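Local coordinates for protein fructosyl amine: oxygen oxidoreductase (Aspergillus fumigatus, PDB 3DJE) that uses FAD and oxygen to deglycate fructosyl amino acids, oxidising the fructosamine so that the sugar is released from the amine, at residues E123-R126 against P127-R131; A168-A171 against Q172-G175; I241-P245 against E246-L250; C337-T340 against A341-F345. All blocks are in the same frame, centred on the assembly; numbering follows the deposited sequence.

Contact 1. Residues E123-R126 against P127-R131; sequences ELTR and PEQFR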
loop_
_atom_site.group_PDB
_atom_site.type_symbol
_atom_site.label_atom_id
_atom_site.label_comp_id
_atom_site.label_asym_id
_atom_site.label_seq_id
_atom_site.Cartn_x
_atom_site.Cartn_y
_atom_site.Cartn_z
ATOM N N GLU A 123 3.675 -27.050 -4.507
ATOM C CA GLU A 123 3.820 -26.615 -5.893
ATOM C C GLU A 123 2.592 -27.034 -6.703
ATOM O O GLU A 123 2.198 -28.205 -6.670
ATOM C CB GLU A 123 5.091 -27.208 -6.507
ATOM C CG GLU A 123 5.387 -26.740 -7.911
ATOM C CD GLU A 123 6.644 -27.382 -8.462
ATOM O OE1 GLU A 123 7.730 -27.173 -7.869
ATOM O OE2 GLU A 123 6.537 -28.108 -9.481
ATOM N N LEU A 124 1.990 -26.082 -7.417
ATOM C CA LEU A 124 0.803 -26.355 -8.231
ATOM C C LEU A 124 1.124 -26.126 -9.696
ATOM O O LEU A 124 1.613 -25.056 -10.068
ATOM C CB LEU A 124 -0.380 -25.465 -7.832
ATOM C CG LEU A 124 -1.082 -25.660 -6.485
ATOM C CD1 LEU A 124 -0.269 -25.158 -5.346
ATOM C CD2 LEU A 124 -2.422 -24.927 -6.498
ATOM N N THR A 125 0.838 -27.131 -10.524
ATOM C CA THR A 125 1.158 -27.082 -11.953
ATOM C C THR A 125 -0.005 -27.512 -12.852
ATOM O O THR A 125 0.074 -27.357 -14.075
ATOM C CB THR A 125 2.367 -27.991 -12.291
ATOM O OG1 THR A 125 2.079 -29.330 -11.859
ATOM C CG2 THR A 125 3.645 -27.487 -11.612
ATOM N N ARG A 126 -1.062 -28.059 -12.254
ATOM C CA ARG A 126 -2.223 -28.557 -13.010
ATOM C C ARG A 126 -3.493 -27.818 -12.601
ATOM O O ARG A 126 -3.681 -27.559 -11.412
ATOM C CB ARG A 126 -2.426 -30.059 -12.760
ATOM C CG ARG A 126 -1.251 -30.947 -13.149
ATOM C CD ARG A 126 -1.574 -32.426 -12.962
ATOM N NE ARG A 126 -2.069 -32.756 -11.620
ATOM C CZ ARG A 126 -1.302 -32.947 -10.547
ATOM N NH1 ARG A 126 0.024 -32.834 -10.620
ATOM N NH2 ARG A 126 -1.868 -33.245 -9.386
ATOM N N PRO A 127 -4.372 -27.490 -13.575
ATOM C CA PRO A 127 -5.636 -26.786 -13.271
ATOM C C PRO A 127 -6.441 -27.378 -12.104
ATOM O O PRO A 127 -6.915 -26.622 -11.252
ATOM C CB PRO A 127 -6.409 -26.849 -14.595
ATOM C CG PRO A 127 -5.334 -26.884 -15.635
ATOM C CD PRO A 127 -4.214 -27.715 -15.026
ATOM N N GLU A 128 -6.575 -28.706 -12.041
ATOM C CA GLU A 128 -7.319 -29.350 -10.944
ATOM C C GLU A 128 -6.768 -29.003 -9.553
ATOM O O GLU A 128 -7.517 -28.953 -8.575
ATOM C CB GLU A 128 -7.374 -30.875 -11.129
ATOM C CG GLU A 128 -6.011 -31.559 -11.028
ATOM C CD GLU A 128 -6.077 -33.073 -11.174
ATOM O OE1 GLU A 128 -7.179 -33.653 -11.023
ATOM O OE2 GLU A 128 -5.009 -33.683 -11.438
ATOM N N GLN A 129 -5.462 -28.758 -9.468
ATOM C CA GLN A 129 -4.844 -28.429 -8.187
ATOM C C GLN A 129 -5.300 -27.051 -7.714
ATOM O O GLN A 129 -5.497 -26.828 -6.517
ATOM C CB GLN A 129 -3.327 -28.448 -8.288
ATOM C CG GLN A 129 -2.705 -29.825 -8.436
ATOM C CD GLN A 129 -1.203 -29.705 -8.572
ATOM O OE1 GLN A 129 -0.706 -29.192 -9.566
ATOM N NE2 GLN A 129 -0.472 -30.148 -7.558
ATOM N N PHE A 130 -5.455 -26.137 -8.663
ATOM C CA PHE A 130 -5.909 -24.783 -8.357
ATOM C C PHE A 130 -7.366 -24.807 -7.933
ATOM O O PHE A 130 -7.749 -24.138 -6.975
ATOM C CB PHE A 130 -5.709 -23.861 -9.561
ATOM C CG PHE A 130 -4.263 -23.565 -9.857
ATOM C CD1 PHE A 130 -3.619 -22.483 -9.247
ATOM C CD2 PHE A 130 -3.534 -24.373 -10.721
ATOM C CE1 PHE A 130 -2.272 -22.207 -9.500
ATOM C CE2 PHE A 130 -2.187 -24.102 -10.991
ATOM C CZ PHE A 130 -1.546 -23.014 -10.367
ATOM N N ARG A 131 -8.176 -25.600 -8.635
ATOM C CA ARG A 131 -9.608 -25.671 -8.322
ATOM C C ARG A 131 -9.847 -26.198 -6.917
ATOM O O ARG A 131 -10.807 -25.794 -6.260
ATOM C CB ARG A 131 -10.363 -26.547 -9.326
ATOM C CG ARG A 131 -10.386 -25.980 -10.710
ATOM C CD ARG A 131 -11.443 -26.662 -11.554
ATOM N NE ARG A 131 -11.100 -26.488 -12.955
ATOM C CZ ARG A 131 -10.478 -27.394 -13.702
ATOM N NH1 ARG A 131 -10.168 -28.592 -13.210
ATOM N NH2 ARG A 131 -10.191 -27.103 -14.963
HETATM O O HOH W 1 2.478 -30.058 -9.220
#
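E123 and Q129 open this strand-to-helix junction: the amide NE2 of Q129 reaches the carbonyl O of E123 in a weak bond of 3.4 Å, and a water bound to the same O and to T125 OG1 lies beside it. Next along the strand, L124 turns inward over F130; its CD2 stands 4.0 Å from the centroid of the F130 ring, 15° off the normal, a CH-pi contact over the face, while L124 CB meets F130 CZ at 3.7 Å. The backbone then turns around one oxygen. Q129 OE1 accepts from T125 N at 2.7 Å and from R126 N at 2.9 Å, the second donor lying in the carbonyl plane. R126, the N-cap residue, returns a bond through its O, which receives Q129 N at 2.9 Å. Its side chain bends at chi3 (-53°), laying the guanidinium over the Q129 amide with the planes 13° apart, and NE forms a salt bridge with E128 OE2 at 3.1 Å on the anti lone pair. Outside the segment, the F130 ring also meets F143 and L97. The Q129 amide is thus fixed in rotation by two backbone N-H groups and stacked under a cation, whose charge would probably be offset by E128.

Contact 2. Residues A168-A171 against Q172-G175; sequences AREA and QRMG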
loop_
_atom_site.group_PDB
_atom_site.type_symbol
_atom_site.label_atom_id
_atom_site.label_comp_id
_atom_site.label_asym_id
_atom_site.label_seq_id
_atom_site.Cartn_x
_atom_site.Cartn_y
_atom_site.Cartn_z
ATOM N N ALA A 168 -5.736 4.499 14.468
ATOM C CA ALA A 168 -5.973 5.944 14.642
ATOM C C ALA A 168 -6.736 6.231 15.940
ATOM O O ALA A 168 -6.395 7.159 16.681
ATOM C CB ALA A 168 -6.706 6.518 13.456
ATOM N N ARG A 169 -7.750 5.413 16.214
ATOM C CA ARG A 169 -8.576 5.621 17.385
ATOM C C ARG A 169 -7.778 5.359 18.652
ATOM O O ARG A 169 -7.979 6.048 19.654
ATOM C CB ARG A 169 -9.808 4.734 17.317
ATOM C CG ARG A 169 -10.761 5.246 16.259
ATOM C CD ARG A 169 -12.030 4.457 16.213
ATOM N NE ARG A 169 -12.769 4.651 17.459
ATOM C CZ ARG A 169 -13.023 3.675 18.320
ATOM N NH1 ARG A 169 -12.648 2.432 18.037
ATOM N NH2 ARG A 169 -13.680 3.938 19.448
ATOM N N GLU A 170 -6.867 4.391 18.600
ATOM C CA GLU A 170 -5.976 4.135 19.743
ATOM C C GLU A 170 -4.992 5.302 19.936
ATOM O O GLU A 170 -4.779 5.764 21.049
ATOM C CB GLU A 170 -5.241 2.808 19.564
ATOM C CG GLU A 170 -4.284 2.490 20.713
ATOM C CD GLU A 170 -4.935 1.888 21.958
ATOM O OE1 GLU A 170 -6.147 2.076 22.203
ATOM O OE2 GLU A 170 -4.195 1.228 22.722
ATOM N N ALA A 171 -4.414 5.800 18.845
ATOM C CA ALA A 171 -3.520 6.971 18.941
ATOM C C ALA A 171 -4.266 8.139 19.582
ATOM O O ALA A 171 -3.738 8.836 20.465
ATOM C CB ALA A 171 -3.013 7.357 17.555
ATOM N N GLN A 172 -5.506 8.323 19.149
ATOM C CA GLN A 172 -6.332 9.449 19.583
ATOM C C GLN A 172 -6.669 9.325 21.069
ATOM O O GLN A 172 -6.590 10.313 21.814
ATOM C CB GLN A 172 -7.595 9.514 18.737
ATOM C CG GLN A 172 -8.486 10.687 19.076
ATOM C CD GLN A 172 -9.734 10.680 18.253
ATOM O OE1 GLN A 172 -10.471 9.695 18.244
ATOM N NE2 GLN A 172 -9.986 11.783 17.543
ATOM N N ARG A 173 -7.025 8.125 21.522
ATOM C CA ARG A 173 -7.365 7.983 22.943
ATOM C C ARG A 173 -6.140 8.158 23.845
ATOM O O ARG A 173 -6.268 8.521 25.026
ATOM C CB ARG A 173 -8.151 6.700 23.240
ATOM C CG ARG A 173 -7.405 5.410 23.120
ATOM C CD ARG A 173 -8.322 4.236 23.552
ATOM N NE ARG A 173 -9.510 4.183 22.714
ATOM C CZ ARG A 173 -9.621 3.469 21.591
ATOM N NH1 ARG A 173 -8.620 2.691 21.161
ATOM N NH2 ARG A 173 -10.750 3.531 20.900
HETATM N N MSE A 174 -4.960 7.938 23.265
HETATM C CA MSE A 174 -3.700 8.181 23.957
HETATM C C MSE A 174 -3.212 9.621 23.841
HETATM O O MSE A 174 -2.119 9.950 24.305
HETATM C CB MSE A 174 -2.632 7.214 23.472
HETATM C CG MSE A 174 -2.999 5.781 23.769
HETATM SE SE MSE A 174 -1.630 4.670 23.028
HETATM C CE MSE A 174 -0.256 4.957 24.366
ATOM N N GLY A 175 -4.016 10.470 23.212
ATOM C CA GLY A 175 -3.782 11.909 23.244
ATOM C C GLY A 175 -3.424 12.576 21.929
ATOM O O GLY A 175 -3.288 13.805 21.870
HETATM O O HOH W 2 -10.338 7.560 20.044
#
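A168 and Q172 begin the regular part of this helix end: Q172 N donates to A168 O at 2.9 Å, and the same i to i+4 pattern joins R173 N to R169 O and M174 N to E170 O. A further bond, M174 N to A171 O, is weak. The helix ends just before G175, the first residue to leave helical angles; its positive phi (114°), together with two bonds back into the last turn, makes a Schellman motif, and G175 N bonds Q172 O at 2.9 Å.

Charge is handled on the outer surface. E170 OE1 takes R173 NH1 at 2.8 Å in a salt bridge, with the oxygen in the guanidinium plane and its anti lone pair in use, although the carboxylate and guanidinium planes are 63° apart. R173 can make this reach because its CG sits between its own N and carbonyl carbon (chi1 70°), folding the chain back along the helix until the guanidinium centre lies over R169 O. That fold also brings R173 NH2 to 3.3 Å from R169 NH2, over one face of the R169 guanidinium; two like charges so close probably cost something, in part repaid by E170.

A water links the polar groups of the same turn, donating to R169 O and Q172 OE1, each at 2.8 Å. Apolar contact is slight: the selenium of selenomethionine M174 lies 4.1 Å from E170 CG.

Other contacts join the turn to its neighbours. A168, A171, E170 and M174 rest on T19, A22, L23 and A26 of helix 16-27, and A168, A171 and Q172 on F178 of strand 177-180, the outermost parallel strand of the sheet that belongs to the FAD-binding domain.

Contact 3. Residues I241-P245 against E246-L250; sequences IALKP and EERAL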
loop_
_atom_site.group_PDB
_atom_site.type_symbol
_atom_site.label_atom_id
_atom_site.label_comp_id
_atom_site.label_asym_id
_atom_site.label_seq_id
_atom_site.Cartn_x
_atom_site.Cartn_y
_atom_site.Cartn_z
ATOM N N ILE A 241 -17.138 -7.135 -6.347
ATOM C CA ILE A 241 -18.365 -7.803 -6.803
ATOM C C ILE A 241 -19.154 -8.281 -5.577
ATOM O O ILE A 241 -18.606 -8.975 -4.727
ATOM C CB ILE A 241 -18.032 -8.977 -7.752
ATOM C CG1 ILE A 241 -17.527 -8.414 -9.078
ATOM C CG2 ILE A 241 -19.262 -9.907 -7.981
ATOM C CD1 ILE A 241 -16.965 -9.460 -10.031
ATOM N N ALA A 242 -20.429 -7.890 -5.489
ATOM C CA ALA A 242 -21.285 -8.291 -4.363
ATOM C C ALA A 242 -21.950 -9.636 -4.608
ATOM O O ALA A 242 -22.731 -9.789 -5.558
ATOM C CB ALA A 242 -22.346 -7.235 -4.075
ATOM N N LEU A 243 -21.643 -10.602 -3.757
ATOM C CA LEU A 243 -22.295 -11.906 -3.821
ATOM C C LEU A 243 -23.683 -11.820 -3.200
ATOM O O LEU A 243 -23.894 -11.079 -2.237
ATOM C CB LEU A 243 -21.459 -12.957 -3.095
ATOM C CG LEU A 243 -20.050 -13.268 -3.609
ATOM C CD1 LEU A 243 -19.360 -14.220 -2.665
ATOM C CD2 LEU A 243 -20.106 -13.851 -5.014
ATOM N N LYS A 244 -24.631 -12.570 -3.764
ATOM C CA LYS A 244 -25.965 -12.692 -3.185
ATOM C C LYS A 244 -25.870 -13.397 -1.832
ATOM O O LYS A 244 -25.000 -14.245 -1.648
ATOM C CB LYS A 244 -26.879 -13.484 -4.127
ATOM C CG LYS A 244 -27.061 -12.845 -5.497
ATOM C CD LYS A 244 -28.089 -13.604 -6.332
ATOM C CE LYS A 244 -27.802 -13.479 -7.827
ATOM N NZ LYS A 244 -26.531 -14.165 -8.224
ATOM N N PRO A 245 -26.760 -13.050 -0.877
ATOM C CA PRO A 245 -26.700 -13.661 0.454
ATOM C C PRO A 245 -26.634 -15.200 0.431
ATOM O O PRO A 245 -25.920 -15.789 1.236
ATOM C CB PRO A 245 -27.989 -13.167 1.125
ATOM C CG PRO A 245 -28.260 -11.849 0.457
ATOM C CD PRO A 245 -27.852 -12.058 -0.977
ATOM N N GLU A 246 -27.346 -15.826 -0.508
ATOM C CA GLU A 246 -27.397 -17.291 -0.630
ATOM C C GLU A 246 -26.075 -17.919 -1.083
ATOM O O GLU A 246 -25.795 -19.077 -0.761
ATOM C CB GLU A 246 -28.504 -17.744 -1.597
ATOM C CG GLU A 246 -29.761 -16.885 -1.611
ATOM C CD GLU A 246 -29.654 -15.717 -2.577
ATOM O OE1 GLU A 246 -29.399 -15.957 -3.778
ATOM O OE2 GLU A 246 -29.830 -14.561 -2.133
ATOM N N GLU A 247 -25.270 -17.169 -1.834
ATOM C CA GLU A 247 -24.034 -17.731 -2.391
ATOM C C GLU A 247 -22.756 -17.407 -1.582
ATOM O O GLU A 247 -21.692 -17.932 -1.900
ATOM C CB GLU A 247 -23.881 -17.380 -3.891
ATOM C CG GLU A 247 -23.451 -15.948 -4.174
ATOM C CD GLU A 247 -23.553 -15.522 -5.643
ATOM O OE1 GLU A 247 -23.439 -16.360 -6.572
ATOM O OE2 GLU A 247 -23.736 -14.311 -5.871
ATOM N N ARG A 248 -22.873 -16.583 -0.534
ATOM C CA ARG A 248 -21.704 -16.116 0.247
ATOM C C ARG A 248 -20.984 -17.200 1.060
ATOM O O ARG A 248 -19.750 -17.212 1.114
ATOM C CB ARG A 248 -22.067 -14.936 1.165
ATOM C CG ARG A 248 -22.373 -13.643 0.434
ATOM C CD ARG A 248 -22.961 -12.587 1.351
ATOM N NE ARG A 248 -23.647 -11.554 0.574
ATOM C CZ ARG A 248 -24.229 -10.471 1.080
ATOM N NH1 ARG A 248 -24.214 -10.233 2.388
ATOM N NH2 ARG A 248 -24.827 -9.613 0.265
ATOM N N ALA A 249 -21.739 -18.106 1.683
ATOM C CA ALA A 249 -21.151 -19.159 2.531
ATOM C C ALA A 249 -20.094 -19.998 1.809
ATOM O O ALA A 249 -19.055 -20.344 2.379
ATOM C CB ALA A 249 -22.242 -20.062 3.099
ATOM N N LEU A 250 -20.369 -20.310 0.546
ATOM C CA LEU A 250 -19.489 -21.123 -0.280
ATOM C C LEU A 250 -18.078 -20.528 -0.435
ATOM O O LEU A 250 -17.079 -21.251 -0.494
ATOM C CB LEU A 250 -20.142 -21.319 -1.649
ATOM C CG LEU A 250 -19.599 -22.438 -2.536
ATOM C CD1 LEU A 250 -19.857 -23.810 -1.926
ATOM C CD2 LEU A 250 -20.205 -22.341 -3.938
HETATM O O HOH W 3 -24.709 -18.011 2.138
#
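L243 O is gripped by two nitrogens of a single side chain: R248 NE at 2.9 Å and R248 NH2 at 3.0 Å approach it side-on, and the oxygen lies only 6° out of the guanidinium plane. NH2 arrives nearly along the C=O axis, whereas NE comes from above the carbonyl plane. The arginine chain, extended from CG to NE, runs back beside the turn, with P245 CA over one face of its guanidinium and CG 3.7 Å from L243 CB. A second reach-back comes from E247. Its CG is held between its N and carbonyl carbon (chi1 76°), which carries OE2 to K244 N at 2.9 Å, in a bond of 164° on the anti lone pair. The backbone answers, E247 N donating to K244 O at 2.9 Å. K244 NZ adds a long salt bridge, 3.7 Å from the same E247 OE2, while E247 OE1 pairs with R327. One water joins P245 O at 2.7 Å to A249 N. With its side chain returned to K244 N and its own N bonded to K244 O, E247 makes a local reach-back where strand 232-242 runs out and the chain passes into a short, weakly bonded helix around 248-250.

Contact 4. Residues C337-T340 against A341-F345; sequences CADT and ANREF. With FAD (flavin-adenine dinucleotide), chain C.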
loop_
_atom_site.group_PDB
_atom_site.type_symbol
_atom_site.label_atom_id
_atom_site.label_comp_id
_atom_site.label_asym_id
_atom_site.label_seq_id
_atom_site.Cartn_x
_atom_site.Cartn_y
_atom_site.Cartn_z
ATOM N N CYS A 337 0.084 4.921 -4.725
ATOM C CA CYS A 337 1.243 4.876 -3.826
ATOM C C CYS A 337 2.387 5.580 -4.545
ATOM O O CYS A 337 2.160 6.325 -5.518
ATOM C CB CYS A 337 1.576 3.434 -3.423
ATOM S SG CYS A 337 2.697 3.260 -1.977
ATOM N N ALA A 338 3.610 5.370 -4.077
ATOM C CA ALA A 338 4.766 5.987 -4.734
ATOM C C ALA A 338 5.986 5.112 -4.652
ATOM O O ALA A 338 6.386 4.694 -3.560
ATOM C CB ALA A 338 5.050 7.371 -4.167
ATOM N N ASP A 339 6.577 4.841 -5.814
ATOM C CA ASP A 339 7.693 3.904 -5.931
ATOM C C ASP A 339 9.020 4.645 -5.912
ATOM O O ASP A 339 9.209 5.644 -6.638
ATOM C CB ASP A 339 7.642 3.153 -7.263
ATOM C CG ASP A 339 6.545 2.115 -7.334
ATOM O OD1 ASP A 339 6.339 1.371 -6.352
ATOM O OD2 ASP A 339 5.944 2.022 -8.414
ATOM N N THR A 340 9.942 4.156 -5.094
ATOM C CA THR A 340 11.341 4.562 -5.195
ATOM C C THR A 340 11.975 3.802 -6.373
ATOM O O THR A 340 11.361 2.884 -6.928
ATOM C CB THR A 340 12.113 4.285 -3.901
ATOM O OG1 THR A 340 12.003 2.890 -3.603
ATOM C CG2 THR A 340 11.554 5.128 -2.710
ATOM N N ALA A 341 13.201 4.176 -6.755
ATOM C CA ALA A 341 13.844 3.603 -7.946
ATOM C C ALA A 341 14.118 2.102 -7.852
ATOM O O ALA A 341 14.276 1.435 -8.876
ATOM C CB ALA A 341 15.145 4.364 -8.281
ATOM N N ASN A 342 14.172 1.587 -6.625
ATOM C CA ASN A 342 14.404 0.156 -6.374
ATOM C C ASN A 342 13.349 -0.463 -5.444
ATOM O O ASN A 342 13.527 -1.572 -4.934
ATOM C CB ASN A 342 15.809 -0.050 -5.799
ATOM C CG ASN A 342 15.981 0.586 -4.436
ATOM O OD1 ASN A 342 15.100 1.312 -3.951
ATOM N ND2 ASN A 342 17.126 0.332 -3.810
ATOM N N ARG A 343 12.269 0.289 -5.220
ATOM C CA ARG A 343 11.148 -0.125 -4.359
ATOM C C ARG A 343 11.545 -0.439 -2.910
ATOM O O ARG A 343 10.863 -1.185 -2.205
ATOM C CB ARG A 343 10.323 -1.238 -5.005
ATOM C CG ARG A 343 9.574 -0.747 -6.227
ATOM C CD ARG A 343 8.722 -1.858 -6.802
ATOM N NE ARG A 343 7.624 -2.205 -5.904
ATOM C CZ ARG A 343 6.840 -3.264 -6.060
ATOM N NH1 ARG A 343 7.033 -4.086 -7.093
ATOM N NH2 ARG A 343 5.864 -3.488 -5.194
ATOM N N GLU A 344 12.628 0.182 -2.468
ATOM C CA GLU A 344 12.958 0.220 -1.042
ATOM C C GLU A 344 12.404 1.488 -0.399
ATOM O O GLU A 344 12.239 2.512 -1.064
ATOM C CB GLU A 344 14.467 0.142 -0.813
ATOM C CG GLU A 344 15.168 -1.071 -1.420
ATOM C CD GLU A 344 14.695 -2.442 -0.886
ATOM O OE1 GLU A 344 13.947 -2.532 0.122
ATOM O OE2 GLU A 344 15.093 -3.459 -1.499
ATOM N N PHE A 345 12.128 1.424 0.901
ATOM C CA PHE A 345 11.431 2.520 1.573
ATOM C C PHE A 345 12.325 3.746 1.738
ATOM O O PHE A 345 13.564 3.648 1.648
ATOM C CB PHE A 345 10.909 2.072 2.944
ATOM C CG PHE A 345 10.063 0.833 2.896
ATOM C CD1 PHE A 345 9.213 0.584 1.805
ATOM C CD2 PHE A 345 10.082 -0.064 3.957
ATOM C CE1 PHE A 345 8.406 -0.569 1.744
ATOM C CE2 PHE A 345 9.282 -1.223 3.922
ATOM C CZ PHE A 345 8.438 -1.473 2.818
HETATM P PA FAD C . -1.514 6.446 2.294
HETATM O O1A FAD C . -2.033 5.420 3.205
HETATM O O2A FAD C . -2.109 6.555 0.926
HETATM O O5B FAD C . -1.653 7.800 3.099
HETATM C C5B FAD C . -1.369 9.079 2.526
HETATM C C4B FAD C . -2.178 10.110 3.324
HETATM O O4B FAD C . -1.673 11.374 2.854
HETATM C C3B FAD C . -3.657 10.017 2.882
HETATM O O3B FAD C . -4.514 9.721 3.997
HETATM C C2B FAD C . -3.910 11.425 2.321
HETATM O O2B FAD C . -5.241 11.929 2.655
HETATM C C1B FAD C . -2.756 12.245 2.966
HETATM N N9A FAD C . -2.650 13.545 2.235
HETATM C C8A FAD C . -2.752 13.777 0.909
HETATM N N7A FAD C . -2.654 15.104 0.689
HETATM C C5A FAD C . -2.492 15.704 1.878
HETATM C C6A FAD C . -2.353 17.036 2.281
HETATM N N6A FAD C . -2.379 18.031 1.363
HETATM N N1A FAD C . -2.204 17.304 3.593
HETATM C C2A FAD C . -2.187 16.327 4.508
HETATM N N3A FAD C . -2.322 15.044 4.158
HETATM C C4A FAD C . -2.475 14.718 2.852
HETATM N N1 FAD C . 0.350 -3.237 0.483
HETATM C C2 FAD C . 0.459 -4.441 1.176
HETATM O O2 FAD C . 1.247 -4.576 2.114
HETATM N N3 FAD C . -0.340 -5.517 0.788
HETATM C C4 FAD C . -1.232 -5.423 -0.276
HETATM O O4 FAD C . -1.928 -6.397 -0.589
HETATM C C4X FAD C . -1.318 -4.210 -0.976
HETATM N N5 FAD C . -2.188 -4.086 -2.057
HETATM C C5X FAD C . -2.393 -2.833 -2.629
HETATM C C6 FAD C . -3.416 -2.687 -3.561
HETATM C C7 FAD C . -3.681 -1.441 -4.118
HETATM C C7M FAD C . -4.805 -1.346 -5.159
HETATM C C8 FAD C . -2.941 -0.327 -3.725
HETATM C C8M FAD C . -3.291 1.071 -4.290
HETATM C C9 FAD C . -1.924 -0.477 -2.772
HETATM C C9A FAD C . -1.652 -1.730 -2.209
HETATM N N10 FAD C . -0.628 -1.915 -1.260
HETATM C C10 FAD C . -0.526 -3.132 -0.586
HETATM C "C1'" FAD C . 0.319 -0.833 -0.960
HETATM C "C2'" FAD C . -0.139 -0.068 0.282
HETATM O "O2'" FAD C . -1.568 0.139 0.231
HETATM C "C3'" FAD C . 0.593 1.269 0.346
HETATM O "O3'" FAD C . 2.000 1.049 0.116
HETATM C "C4'" FAD C . 0.446 1.945 1.714
HETATM O "O4'" FAD C . -0.903 1.917 2.177
HETATM C "C5'" FAD C . 0.906 3.403 1.595
HETATM O "O5'" FAD C . 0.830 4.038 2.882
HETATM P P FAD C . 1.179 5.596 3.030
HETATM O O1P FAD C . 2.524 5.851 2.433
HETATM O O2P FAD C . 0.910 5.933 4.443
HETATM O O3P FAD C . 0.086 6.350 2.125
#
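T340 and E344 close a tight reversal built on a type I beta turn from T340 to R343, just after strand 331-339. The innermost bond is T340 OG1 donating to E344 O at 2.6 Å. T340 can offer that hydroxyl because chi1 (57°) holds OG1 between its own N and carbonyl carbon, leaving CG2 also within 3.2 Å of E344 O. The turn itself is closed by R343 N to T340 O, a weak bond of 3.2 Å. N342 adds an Asx turn: its OD1 accepts E344 N at 3.1 Å, from above the amide plane, so both polar side chains pin the same reversal.

A second shell holds charge. D339 and R343 run side by side, their carboxylate and guanidinium planes 54° apart, and D339 OD1 lies 3.8 Å from R343 NE. This is a long salt bridge in which the oxygen is well out of the guanidinium plane, so charge alone links them. Firmer partners lie outside: D339 OD2 bridges R411 and R232, R343 NH2 donates to S363 O, and E344 OE1 meets R365 and N70. R343 also touches the bound ligand FSA, a carboxymethyl-thio-fructopyranose that resembles a fructosyl amino acid, so the turn presents an arginine to that pocket, among neighbours that probably hold it in place.

Farther back along the strand, C337 belongs to the FAD site. Its SG, anti to the backbone N at chi1 -164°, stands 3.1 Å from O3' of the flavin's ribityl chain.

Overall arrangement
The four contacts follow one another along the chain, yet only contact 4 reaches the ligand pockets: C337 meets FAD and R343 touches the bound FSA. Contact 2 lies on the FAD-binding side, where the side chain of A168 lies about 10 Å from FAD and from the side chains of D37 and S43. Contacts 1, 3 and 4 all reach the large mixed sheet, and strands 232-242 and 331-339, which lead into contacts 3 and 4, are neighbours in it. Contacts 1 and 3 come within about 10 Å at their nearest atoms. Contacts 1 and 2 are on opposite sides of the chain's centre, with their own centres 46 Å apart.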